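Local coordinates for protein alanine dehydrogenase/pyridine nucleotide transhydrogenase (Mycobacterium smegmatis str. MC2 155, PDB 3P2Y) that probably couples hydride transfer between NADH and NADP to proton pumping across the membrane, as a transhydrogenase alpha subunit, at residues 136-142 and 366-372; 29-33 and 92-98; 295-301 and 322-328; 210-214 and 227-233. All coordinates share one frame; numbering follows the deposited sequence. Where two conformers were deposited one is given.

Contact 1. Residues 136-142 and 366-372; sequences SIPRISR and DEIVAAS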
loop_
_atom_site.group_PDB
_atom_site.type_symbol
_atom_site.label_atom_id
_atom_site.label_comp_id
_atom_site.label_asym_id
_atom_site.label_seq_id
_atom_site.Cartn_x
_atom_site.Cartn_y
_atom_site.Cartn_z
ATOM N N SER A 136 20.246 22.799 -3.301
ATOM C CA SER A 136 20.866 24.047 -2.835
ATOM C C SER A 136 19.988 25.279 -3.057
ATOM O O SER A 136 20.434 26.408 -2.784
ATOM C CB SER A 136 22.251 24.250 -3.471
ATOM O OG SER A 136 23.142 23.205 -3.039
ATOM N N ILE A 137 18.747 25.069 -3.515
ATOM C CA ILE A 137 17.758 26.146 -3.594
ATOM C C ILE A 137 17.563 26.663 -2.160
ATOM O O ILE A 137 17.275 25.891 -1.254
ATOM C CB ILE A 137 16.392 25.643 -4.171
ATOM C CG1 ILE A 137 16.548 25.163 -5.629
ATOM C CG2 ILE A 137 15.301 26.751 -4.085
ATOM C CD1 ILE A 137 16.792 26.274 -6.614
ATOM N N PRO A 138 17.771 27.966 -1.946
ATOM C CA PRO A 138 17.697 28.438 -0.558
ATOM C C PRO A 138 16.267 28.438 -0.044
ATOM O O PRO A 138 15.314 28.572 -0.841
ATOM C CB PRO A 138 18.292 29.859 -0.625
ATOM C CG PRO A 138 18.213 30.270 -2.041
ATOM C CD PRO A 138 18.232 29.008 -2.879
ATOM N N ARG A 139 16.124 28.278 1.279
ATOM C CA ARG A 139 14.808 28.214 1.896
ATOM C C ARG A 139 14.329 29.631 2.182
ATOM O O ARG A 139 14.332 30.083 3.323
ATOM C CB ARG A 139 14.858 27.398 3.190
ATOM N N ILE A 140 13.951 30.325 1.116
ATOM C CA ILE A 140 13.479 31.715 1.171
ATOM C C ILE A 140 12.132 31.813 0.448
ATOM O O ILE A 140 11.786 30.946 -0.388
ATOM C CB ILE A 140 14.499 32.715 0.574
ATOM C CG1 ILE A 140 14.688 32.488 -0.942
ATOM C CG2 ILE A 140 15.854 32.674 1.354
ATOM C CD1 ILE A 140 15.587 33.538 -1.617
ATOM N N SER A 141 11.379 32.867 0.763
ATOM C CA SER A 141 10.016 33.074 0.246
ATOM C C SER A 141 9.933 32.964 -1.279
ATOM O O SER A 141 9.060 32.269 -1.831
ATOM C CB SER A 141 9.487 34.448 0.702
ATOM O OG SER A 141 8.085 34.568 0.473
ATOM N N ARG A 142 10.837 33.668 -1.953
ATOM C CA ARG A 142 10.859 33.744 -3.423
ATOM C C ARG A 142 11.089 32.357 -4.062
ATOM O O ARG A 142 10.823 32.166 -5.259
ATOM C CB ARG A 142 11.960 34.686 -3.930
ATOM C CG ARG A 142 11.708 36.192 -3.745
ATOM C CD ARG A 142 12.814 37.014 -4.419
ATOM N NE ARG A 142 12.997 36.659 -5.826
ATOM C CZ ARG A 142 14.130 36.179 -6.363
ATOM N NH1 ARG A 142 15.219 35.981 -5.629
ATOM N NH2 ARG A 142 14.177 35.904 -7.657
ATOM N N ASP A 366 21.099 37.536 -8.130
ATOM C CA ASP A 366 19.904 36.928 -7.562
ATOM C C ASP A 366 20.364 35.798 -6.634
ATOM O O ASP A 366 21.015 34.849 -7.080
ATOM C CB ASP A 366 19.017 36.411 -8.689
ATOM C CG ASP A 366 17.723 35.756 -8.177
ATOM O OD1 ASP A 366 17.767 35.080 -7.120
ATOM O OD2 ASP A 366 16.683 35.913 -8.864
ATOM N N GLU A 367 19.997 35.931 -5.356
ATOM C CA GLU A 367 20.382 35.024 -4.279
ATOM C C GLU A 367 20.097 33.535 -4.573
ATOM O O GLU A 367 20.830 32.645 -4.160
ATOM C CB GLU A 367 19.647 35.462 -3.008
ATOM C CG GLU A 367 18.119 35.662 -3.192
ATOM C CD GLU A 367 17.669 37.098 -3.499
ATOM O OE1 GLU A 367 16.474 37.367 -3.238
ATOM O OE2 GLU A 367 18.472 37.937 -3.998
ATOM N N ILE A 368 19.006 33.275 -5.280
ATOM C CA ILE A 368 18.595 31.895 -5.581
ATOM C C ILE A 368 19.566 31.286 -6.586
ATOM O O ILE A 368 19.994 30.133 -6.442
ATOM C CB ILE A 368 17.130 31.829 -6.140
ATOM C CG1 ILE A 368 16.124 32.246 -5.059
ATOM C CG2 ILE A 368 16.818 30.414 -6.690
ATOM C CD1 ILE A 368 14.683 32.393 -5.539
ATOM N N VAL A 369 19.886 32.079 -7.606
ATOM C CA VAL A 369 20.798 31.689 -8.663
ATOM C C VAL A 369 22.215 31.480 -8.102
ATOM O O VAL A 369 22.859 30.460 -8.363
ATOM C CB VAL A 369 20.773 32.763 -9.808
ATOM C CG1 VAL A 369 21.831 32.445 -10.897
ATOM C CG2 VAL A 369 19.340 32.891 -10.401
ATOM N N ALA A 370 22.698 32.444 -7.315
ATOM C CA ALA A 370 24.023 32.338 -6.719
ATOM C C ALA A 370 24.144 31.161 -5.728
ATOM O O ALA A 370 25.149 30.437 -5.755
ATOM C CB ALA A 370 24.406 33.661 -6.039
ATOM N N ALA A 371 23.130 30.974 -4.884
ATOM C CA ALA A 371 23.167 29.922 -3.852
ATOM C C ALA A 371 23.078 28.515 -4.442
ATOM O O ALA A 371 23.703 27.582 -3.925
ATOM C CB ALA A 371 22.064 30.122 -2.811
ATOM N N SER A 372 22.290 28.355 -5.507
ATOM C CA SER A 372 22.104 27.011 -6.084
ATOM C C SER A 372 23.177 26.599 -7.105
ATOM O O SER A 372 23.290 25.416 -7.424
ATOM C CB SER A 372 20.706 26.842 -6.689
ATOM O OG SER A 372 20.498 27.717 -7.791
#
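The guanidinium of R142 grips the carboxylate of D366 end-on, with NH1 bonded to OD1 and NH2 to OD2. The NH2 bond is the shorter, 2.8 Å from R142 NH2 to D366 OD2, and arrives on the syn side of that oxygen. NH1 makes a straighter approach (172°) yet meets OD1 from above the carboxylate plane, with the two flat groups turned 53° apart. In the conformer given, E367 OE1 adds a weak, bent bond to the same nitrogen, 3.0 Å from R142 NH1.

D366 OD1 has a second donor: I368 N, 2.9 Å away, in the N-cap bond. With CG anti to the backbone nitrogen (chi1 -180°), the D366 carboxylate can face R142 and the helix start at once. One turn on, S372 N and S372 OG both bond back to I368 O, reaching it from opposite faces of its plane.

Apolar groups fill the span between. I368 CD1 lies over one face of the guanidinium, toward its rim, I140 CD1 rests on I368 CG1 at 3.7 Å, and P138 CG sits against A371 CB at 3.9 Å. L350 and L353 of helix 336-354 cover I368 as well. What results is an Asp N-cap tied into a surface salt-bridge network, holding the C-terminal helix 367-372 against the loop after strand 130-133.

Contact 2. Residues 29-33 and 92-98; sequences RESAE and NPPTSDE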
loop_
_atom_site.group_PDB
_atom_site.type_symbol
_atom_site.label_atom_id
_atom_site.label_comp_id
_atom_site.label_asym_id
_atom_site.label_seq_id
_atom_site.Cartn_x
_atom_site.Cartn_y
_atom_site.Cartn_z
ATOM N N ARG A 29 16.317 10.375 -20.245
ATOM C CA ARG A 29 15.836 9.234 -19.476
ATOM C C ARG A 29 16.752 9.049 -18.271
ATOM O O ARG A 29 17.981 9.137 -18.391
ATOM C CB ARG A 29 15.862 7.974 -20.345
ATOM C CG ARG A 29 15.371 6.762 -19.596
ATOM C CD ARG A 29 15.444 5.525 -20.485
ATOM N NE ARG A 29 15.330 4.306 -19.673
ATOM C CZ ARG A 29 16.360 3.674 -19.070
ATOM N NH1 ARG A 29 16.135 2.565 -18.362
ATOM N NH2 ARG A 29 17.617 4.119 -19.169
ATOM N N GLU A 30 16.155 8.860 -17.087
ATOM C CA GLU A 30 16.941 8.565 -15.892
ATOM C C GLU A 30 17.528 7.161 -15.956
ATOM O O GLU A 30 16.785 6.214 -16.162
ATOM C CB GLU A 30 16.054 8.720 -14.652
ATOM C CG GLU A 30 15.672 10.195 -14.445
ATOM C CD GLU A 30 16.882 11.074 -14.148
ATOM O OE1 GLU A 30 17.700 10.699 -13.284
ATOM O OE2 GLU A 30 17.020 12.129 -14.787
ATOM N N SER A 31 18.842 7.050 -15.753
ATOM C CA SER A 31 19.565 5.773 -15.902
ATOM C C SER A 31 19.731 4.994 -14.599
ATOM O O SER A 31 20.074 3.817 -14.637
ATOM C CB SER A 31 20.954 6.035 -16.513
ATOM O OG SER A 31 21.706 6.954 -15.732
ATOM N N ALA A 32 19.505 5.654 -13.450
ATOM C CA ALA A 32 19.704 4.999 -12.144
ATOM C C ALA A 32 18.776 3.810 -11.917
ATOM O O ALA A 32 17.590 3.849 -12.288
ATOM C CB ALA A 32 19.586 6.011 -11.005
ATOM N N GLU A 33 19.310 2.736 -11.325
ATOM C CA GLU A 33 18.496 1.548 -11.073
ATOM C C GLU A 33 17.282 1.924 -10.197
ATOM O O GLU A 33 17.443 2.604 -9.160
ATOM C CB GLU A 33 19.307 0.434 -10.379
ATOM N N ASN A 92 18.265 12.718 -11.193
ATOM C CA ASN A 92 19.434 12.297 -10.396
ATOM C C ASN A 92 20.762 12.862 -10.895
ATOM O O ASN A 92 20.850 13.302 -12.041
ATOM C CB ASN A 92 19.527 10.763 -10.360
ATOM C CG ASN A 92 18.329 10.139 -9.677
ATOM O OD1 ASN A 92 17.685 9.203 -10.193
ATOM N ND2 ASN A 92 18.022 10.648 -8.514
ATOM N N PRO A 93 21.795 12.888 -10.019
ATOM C CA PRO A 93 23.102 13.409 -10.470
ATOM C C PRO A 93 23.555 12.677 -11.730
ATOM O O PRO A 93 23.336 11.455 -11.837
ATOM C CB PRO A 93 24.030 13.076 -9.300
ATOM C CG PRO A 93 23.115 13.200 -8.064
ATOM C CD PRO A 93 21.760 12.619 -8.561
ATOM N N PRO A 94 24.219 13.389 -12.656
ATOM C CA PRO A 94 24.704 12.770 -13.864
ATOM C C PRO A 94 25.894 11.854 -13.585
ATOM O O PRO A 94 26.684 12.115 -12.661
ATOM C CB PRO A 94 25.162 13.963 -14.722
ATOM C CG PRO A 94 25.609 14.990 -13.706
ATOM C CD PRO A 94 24.586 14.824 -12.573
ATOM N N THR A 95 25.997 10.778 -14.366
ATOM C CA THR A 95 27.173 9.903 -14.321
ATOM C C THR A 95 28.308 10.563 -15.112
ATOM O O THR A 95 28.096 11.536 -15.855
ATOM C CB THR A 95 26.893 8.556 -14.985
ATOM O OG1 THR A 95 26.652 8.778 -16.374
ATOM C CG2 THR A 95 25.665 7.845 -14.370
ATOM N N SER A 96 29.509 10.008 -14.971
ATOM C CA SER A 96 30.680 10.492 -15.709
ATOM C C SER A 96 30.421 10.493 -17.218
ATOM O O SER A 96 30.743 11.470 -17.925
ATOM C CB SER A 96 31.905 9.614 -15.373
ATOM O OG SER A 96 33.045 10.087 -16.034
ATOM N N ASP A 97 29.845 9.399 -17.717
ATOM C CA ASP A 97 29.561 9.255 -19.147
ATOM C C ASP A 97 28.504 10.267 -19.607
ATOM O O ASP A 97 28.561 10.780 -20.727
ATOM C CB ASP A 97 29.135 7.811 -19.490
ATOM C CG ASP A 97 30.300 6.793 -19.406
ATOM O OD1 ASP A 97 31.482 7.200 -19.376
ATOM O OD2 ASP A 97 30.014 5.571 -19.360
ATOM N N GLU A 98 27.523 10.548 -18.743
ATOM C CA GLU A 98 26.547 11.574 -19.059
ATOM C C GLU A 98 27.194 12.955 -19.105
ATOM O O GLU A 98 26.914 13.744 -20.008
ATOM C CB GLU A 98 25.391 11.551 -18.037
ATOM C CG GLU A 98 24.600 10.252 -18.182
ATOM C CD GLU A 98 23.523 10.013 -17.134
ATOM O OE1 GLU A 98 23.628 10.510 -15.995
ATOM O OE2 GLU A 98 22.566 9.273 -17.474
HETATM O O HOH W 1 20.019 9.971 -16.492
#
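E30 reaches N92 through its carboxylate: N92 N donates to E30 OE1 over 3.0 Å, in a nearly straight bond (164°) that comes from above the carboxylate plane. E30 OE2 is taken by V91 N, and K90 makes a salt bridge to OE1, so the buried acid binds successive residues of the chain leading into 92-98. The bend in the E30 chain at chi2 (-64°) folds the carboxylate back toward that backbone.

The second acid, E98, can be followed outward from its helix. Its CB points toward the 29-33 loop, and the chain runs extended beyond CG to place the carboxylate between the loop and its own helix start. At CD the group divides its work. OE1 turns to the helix and accepts from T95 N at 2.9 Å, on the anti side of the carboxylate; T95 OG1 in return takes E98 N at 3.1 Å, which completes a capping box. OE2 faces the loop, where S31 OG lies 3.0 Å from E98 OE2, close enough for a hydrogen bond although the hydroxyl proton has another acceptor within reach. A water 2.8 Å from E98 OE2 also accepts from S31 N and lies 2.9 Å from R29 O, extending the link to the loop backbone.

W83 packs on the E98 side chain, while P93 and P94 point away from 29-33 and pack on L120 of helix 118-126. The contact thus lies where the loop between strand 24-27 and helix 42-50 meets the start of helix 96-99, past the C-terminal ends of the adjacent parallel strands 24-27 and 87-89.

Contact 3. Residues 295-301 and 322-328; sequences GSVVVDL and GVTITSP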
loop_
_atom_site.group_PDB
_atom_site.type_symbol
_atom_site.label_atom_id
_atom_site.label_comp_id
_atom_site.label_asym_id
_atom_site.label_seq_id
_atom_site.Cartn_x
_atom_site.Cartn_y
_atom_site.Cartn_z
ATOM N N GLY A 295 3.828 -7.943 14.593
ATOM C CA GLY A 295 3.050 -7.419 13.458
ATOM C C GLY A 295 3.097 -5.904 13.305
ATOM O O GLY A 295 2.574 -5.349 12.306
ATOM N N SER A 296 3.730 -5.234 14.267
ATOM C CA SER A 296 3.993 -3.785 14.152
ATOM C C SER A 296 5.027 -3.546 13.059
ATOM O O SER A 296 5.730 -4.483 12.647
ATOM C CB SER A 296 4.471 -3.209 15.489
ATOM O OG SER A 296 3.513 -3.462 16.517
ATOM N N VAL A 297 5.084 -2.331 12.523
ATOM C CA VAL A 297 6.011 -2.050 11.418
ATOM C C VAL A 297 6.778 -0.766 11.709
ATOM O O VAL A 297 6.188 0.218 12.160
ATOM C CB VAL A 297 5.237 -1.821 10.068
ATOM C CG1 VAL A 297 6.202 -1.547 8.904
ATOM C CG2 VAL A 297 4.345 -3.038 9.700
ATOM N N VAL A 298 8.081 -0.779 11.419
ATOM C CA VAL A 298 8.902 0.418 11.422
ATOM C C VAL A 298 9.245 0.718 9.970
ATOM O O VAL A 298 9.849 -0.128 9.284
ATOM C CB VAL A 298 10.247 0.212 12.207
ATOM C CG1 VAL A 298 11.188 1.465 12.087
ATOM C CG2 VAL A 298 9.965 -0.109 13.690
ATOM N N VAL A 299 8.868 1.909 9.507
ATOM C CA VAL A 299 9.190 2.338 8.128
ATOM C C VAL A 299 10.274 3.414 8.282
ATOM O O VAL A 299 10.014 4.532 8.737
ATOM C CB VAL A 299 7.974 2.923 7.396
ATOM C CG1 VAL A 299 8.360 3.252 5.907
ATOM C CG2 VAL A 299 6.753 1.946 7.446
ATOM N N ASP A 300 11.506 3.043 7.947
ATOM C CA ASP A 300 12.680 3.901 8.131
ATOM C C ASP A 300 13.020 4.512 6.781
ATOM O O ASP A 300 13.391 3.795 5.835
ATOM C CB ASP A 300 13.820 3.001 8.673
ATOM C CG ASP A 300 15.096 3.759 9.040
ATOM O OD1 ASP A 300 15.293 4.930 8.652
ATOM O OD2 ASP A 300 15.959 3.105 9.681
ATOM N N LEU A 301 12.856 5.832 6.654
ATOM C CA LEU A 301 13.118 6.501 5.379
ATOM C C LEU A 301 14.567 6.922 5.203
ATOM O O LEU A 301 14.930 7.450 4.157
ATOM C CB LEU A 301 12.247 7.750 5.192
ATOM C CG LEU A 301 10.720 7.542 5.269
ATOM C CD1 LEU A 301 9.995 8.795 4.753
ATOM C CD2 LEU A 301 10.326 6.316 4.474
ATOM N N GLY A 322 9.301 -10.668 15.391
ATOM C CA GLY A 322 7.901 -10.424 14.973
ATOM C C GLY A 322 7.594 -9.002 14.548
ATOM O O GLY A 322 6.442 -8.691 14.225
ATOM N N VAL A 323 8.615 -8.148 14.509
ATOM C CA VAL A 323 8.418 -6.717 14.128
ATOM C C VAL A 323 9.020 -6.472 12.754
ATOM O O VAL A 323 10.191 -6.810 12.494
ATOM C CB VAL A 323 9.036 -5.749 15.185
ATOM C CG1 VAL A 323 8.873 -4.285 14.754
ATOM C CG2 VAL A 323 8.386 -5.958 16.567
ATOM N N THR A 324 8.230 -5.886 11.849
ATOM C CA THR A 324 8.693 -5.723 10.463
ATOM C C THR A 324 9.465 -4.404 10.385
ATOM O O THR A 324 8.977 -3.369 10.837
ATOM C CB THR A 324 7.503 -5.707 9.471
ATOM O OG1 THR A 324 6.797 -6.955 9.538
ATOM C CG2 THR A 324 7.962 -5.454 8.006
ATOM N N ILE A 325 10.688 -4.440 9.855
ATOM C CA ILE A 325 11.505 -3.240 9.681
ATOM C C ILE A 325 11.764 -3.059 8.191
ATOM O O ILE A 325 12.404 -3.919 7.572
ATOM C CB ILE A 325 12.853 -3.385 10.420
ATOM C CG1 ILE A 325 12.623 -4.023 11.805
ATOM C CG2 ILE A 325 13.565 -2.031 10.505
ATOM C CD1 ILE A 325 11.881 -3.106 12.770
ATOM N N THR A 326 11.282 -1.960 7.606
ATOM C CA THR A 326 11.413 -1.795 6.154
ATOM C C THR A 326 12.150 -0.508 5.831
ATOM O O THR A 326 11.977 0.484 6.539
ATOM C CB THR A 326 10.049 -1.874 5.445
ATOM O OG1 THR A 326 10.236 -1.889 4.017
ATOM C CG2 THR A 326 9.112 -0.673 5.860
ATOM N N SER A 327 12.958 -0.529 4.771
ATOM C CA SER A 327 13.809 0.613 4.457
ATOM C C SER A 327 13.754 0.951 2.970
ATOM O O SER A 327 14.709 0.663 2.203
ATOM C CB SER A 327 15.267 0.336 4.930
ATOM O OG SER A 327 16.135 1.387 4.550
ATOM N N PRO A 328 12.665 1.598 2.535
ATOM C CA PRO A 328 12.580 2.005 1.125
ATOM C C PRO A 328 13.577 3.085 0.806
ATOM O O PRO A 328 13.741 4.006 1.600
ATOM C CB PRO A 328 11.168 2.586 0.991
ATOM C CG PRO A 328 10.782 3.000 2.400
ATOM C CD PRO A 328 11.467 1.969 3.320
HETATM O O HOH W 2 4.009 -6.570 9.941
HETATM O O HOH W 3 15.132 3.877 3.963
HETATM O O HOH W 4 13.364 6.714 1.685
#
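Five backbone hydrogen bonds join G295 through D300 to G322 through T326. The shortest is just ahead of both strands, 2.7 Å from G295 N to G322 O. T324 then sits between two residues of the other strand, giving its N to S296 O and receiving V298 N on its O at 2.8 Å. T326 repeats the pattern, its N bonding V298 O at 2.9 Å and its O accepting D300 N at 3.0 Å. This is the parallel ladder: the N-to-C directions of the two short strands differ by 11°, and their axes come within 4.7 Å.

Waters extend it at both ends. One links G295 O to T324 OG1; another is shared by D300 O, S327 OG and P328 O, with S327 OG 2.7 Å from the water.

The side chains pack on both faces. On one, V297 lies beside T324 and V299 beside T326; the T326 methyl CG2 meets V299 CG2 at 3.9 Å, leaving OG1, anti to the backbone nitrogen (chi1 -172°), to bond T317 on the adjoining antiparallel strand. On the other, in the conformer given, I325 CD1 turns onto V298 CG2 at 3.7 Å. Past the strand ends, L301 CD2 touches P328 CG. The carboxylate of D300 is occupied by T312 and by the backbone nitrogens of A302, N308 and C309.

Strand 297-300 also bonds to strand 268-271. The chemistry is that of a buried part of the sheet, where L66 of the second subunit packs on T324: backbone polar groups are met by neighbouring strands, the valines and isoleucine bury hydrocarbon, and the hydroxyl and carboxylate groups are spent on defined partners.

Contact 4. Residues 210-214 and 227-233; sequences TTGYD and GAQWLDL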
loop_
_atom_site.group_PDB
_atom_site.type_symbol
_atom_site.label_atom_id
_atom_site.label_comp_id
_atom_site.label_asym_id
_atom_site.label_seq_id
_atom_site.Cartn_x
_atom_site.Cartn_y
_atom_site.Cartn_z
ATOM N N THR A 210 -2.766 9.270 15.782
ATOM C CA THR A 210 -1.427 9.733 15.352
ATOM C C THR A 210 -0.723 10.567 16.405
ATOM O O THR A 210 -1.367 11.341 17.162
ATOM C CB THR A 210 -1.495 10.572 14.048
ATOM O OG1 THR A 210 -2.460 11.629 14.196
ATOM C CG2 THR A 210 -1.918 9.659 12.833
ATOM N N THR A 211 0.603 10.412 16.416
ATOM C CA THR A 211 1.501 11.132 17.336
ATOM C C THR A 211 2.733 11.522 16.554
ATOM O O THR A 211 3.264 10.701 15.795
ATOM C CB THR A 211 1.921 10.236 18.527
ATOM O OG1 THR A 211 0.759 9.924 19.311
ATOM C CG2 THR A 211 2.908 10.974 19.467
ATOM N N GLY A 212 3.215 12.748 16.764
ATOM C CA GLY A 212 4.416 13.220 16.073
ATOM C C GLY A 212 5.454 13.642 17.082
ATOM O O GLY A 212 5.117 14.150 18.159
ATOM N N TYR A 213 6.722 13.433 16.748
ATOM C CA TYR A 213 7.827 13.843 17.632
ATOM C C TYR A 213 8.922 14.481 16.786
ATOM O O TYR A 213 9.259 13.955 15.702
ATOM C CB TYR A 213 8.422 12.611 18.353
ATOM C CG TYR A 213 9.720 12.981 19.058
ATOM C CD1 TYR A 213 9.697 13.754 20.209
ATOM C CD2 TYR A 213 10.957 12.622 18.516
ATOM C CE1 TYR A 213 10.889 14.153 20.838
ATOM C CE2 TYR A 213 12.161 13.013 19.133
ATOM C CZ TYR A 213 12.108 13.770 20.293
ATOM O OH TYR A 213 13.281 14.148 20.912
ATOM N N ASP A 214 9.492 15.595 17.262
ATOM C CA ASP A 214 10.623 16.213 16.555
ATOM C C ASP A 214 11.476 16.927 17.612
ATOM O O ASP A 214 10.935 17.439 18.599
ATOM C CB ASP A 214 10.119 17.197 15.494
ATOM C CG ASP A 214 11.220 17.635 14.519
ATOM O OD1 ASP A 214 12.116 18.444 14.895
ATOM O OD2 ASP A 214 11.186 17.198 13.349
ATOM N N GLY A 227 -3.755 17.086 13.239
ATOM C CA GLY A 227 -4.586 16.276 14.137
ATOM C C GLY A 227 -3.845 15.187 14.878
ATOM O O GLY A 227 -4.470 14.226 15.342
ATOM N N ALA A 228 -2.523 15.353 14.998
ATOM C CA ALA A 228 -1.684 14.432 15.758
ATOM C C ALA A 228 -1.378 14.990 17.139
ATOM O O ALA A 228 -1.366 16.213 17.331
ATOM C CB ALA A 228 -0.349 14.186 14.995
ATOM N N GLN A 229 -1.151 14.073 18.076
ATOM C CA GLN A 229 -0.635 14.413 19.401
ATOM C C GLN A 229 0.847 14.755 19.292
ATOM O O GLN A 229 1.576 14.129 18.544
ATOM C CB GLN A 229 -0.776 13.224 20.360
ATOM C CG GLN A 229 -2.214 12.827 20.693
ATOM C CD GLN A 229 -2.286 11.930 21.920
ATOM O OE1 GLN A 229 -1.890 12.331 23.012
ATOM N NE2 GLN A 229 -2.783 10.716 21.743
ATOM N N TRP A 230 1.274 15.746 20.056
ATOM C CA TRP A 230 2.686 16.103 20.153
ATOM C C TRP A 230 3.321 15.322 21.296
ATOM O O TRP A 230 2.905 15.455 22.458
ATOM C CB TRP A 230 2.803 17.609 20.398
ATOM C CG TRP A 230 4.201 18.147 20.696
ATOM C CD1 TRP A 230 4.617 18.772 21.878
ATOM C CD2 TRP A 230 5.310 18.213 19.800
ATOM N NE1 TRP A 230 5.929 19.194 21.746
ATOM C CE2 TRP A 230 6.377 18.856 20.488
ATOM C CE3 TRP A 230 5.517 17.787 18.467
ATOM C CZ2 TRP A 230 7.639 19.076 19.893
ATOM C CZ3 TRP A 230 6.783 18.009 17.870
ATOM C CH2 TRP A 230 7.824 18.670 18.592
ATOM N N LEU A 231 4.295 14.481 20.969
ATOM C CA LEU A 231 4.975 13.671 21.984
ATOM C C LEU A 231 5.931 14.549 22.808
ATOM O O LEU A 231 6.880 15.134 22.275
ATOM C CB LEU A 231 5.757 12.513 21.340
ATOM C CG LEU A 231 6.498 11.508 22.252
ATOM C CD1 LEU A 231 5.522 10.817 23.174
ATOM C CD2 LEU A 231 7.272 10.473 21.417
ATOM N N ASP A 232 5.655 14.641 24.098
ATOM C CA ASP A 232 6.551 15.328 25.018
ATOM C C ASP A 232 7.170 14.274 25.935
ATOM O O ASP A 232 6.482 13.403 26.478
ATOM C CB ASP A 232 5.824 16.403 25.825
ATOM C CG ASP A 232 6.728 17.043 26.863
ATOM O OD1 ASP A 232 7.542 17.927 26.491
ATOM O OD2 ASP A 232 6.637 16.635 28.039
ATOM N N LEU A 233 8.483 14.321 26.048
ATOM C CA LEU A 233 9.187 13.235 26.712
ATOM C C LEU A 233 9.265 13.411 28.244
ATOM O O LEU A 233 9.142 12.426 28.988
ATOM C CB LEU A 233 10.537 12.979 26.028
ATOM C CG LEU A 233 10.357 12.456 24.584
ATOM C CD1 LEU A 233 11.672 12.309 23.847
ATOM C CD2 LEU A 233 9.586 11.144 24.546
HETATM O O HOH W 5 -4.841 11.340 16.156
HETATM O O HOH W 6 -3.172 10.103 19.069
#
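T211 pairs with Q229 and G212 with W230 as parallel bridges, closing the beta-alpha-beta unit of strand 209-213, helix 220-225 and strand 229-230. Strand 229-230 is the outermost in this chain of a sheet consistent with a nucleotide-binding fold.

Three backbone hydrogen bonds carry the pairing. Q229 N donates to T210 O, 30° out of the carbonyl plane; G212 N reaches Q229 O at 2.8 Å, almost in line with the carbonyl; L231 N meets G212 O in a nearly straight bond (177°). In the conformer given, a water joins T210 O to Q229 NE2, and a second one spans T210 N and G227 O, where G227 closes the Schellman motif at the end of helix 220-225.

The apolar contacts fall on two faces. On that of T211 and Q229, the T211 methyl CG2 touches L231 CB at 3.7 Å. Y213 continues the same face: its CB lies against L231 CD2 at 3.9 Å, and the L233 side chain crosses that of Y213 at about a right angle, with L233 CD1 3.6 Å from Y213 CE1. L259 of helix 249-263 covers L231 and L233. On the other face A228 CB packs against T210, beside L200.

The indole of W230, set by CG anti to the backbone nitrogen (chi1 173°), runs past the end of strand 209-213, with A220, V223 and R224 of the connecting helix around it. D214 has its carboxylate bound to V192 N, in a glycine-rich turn consistent with a Rossmann-type fold, and to R216. Its backbone is where the indole comes to rest: W230 CH2 lies 3.3 Å from D214 O.

Contacts 3 and 4 belong to one beta-sheet of the C-terminal domain: 229-230 is its outermost strand on one side and 297-300 with 323-326 lie toward the other, the two contact centres about 19 Å apart. Contact 2 sits in the N-terminal domain, its centre about 30 Å from that of contact 3. Contact 1 brings 366-372 back to 136-142 across 223 intervening residues that include contacts 3 and 4. Its D366 side chain is about 9 Å from a bound calcium ion, probably the one held by D352 and L355; the S296 side chain of contact 3 is about 7 Å from a bound sodium ion. No two contacts touch; the closest approaches, 1 to 2, 2 to 3 and 3 to 4, are each about 11 Å between nearest atoms.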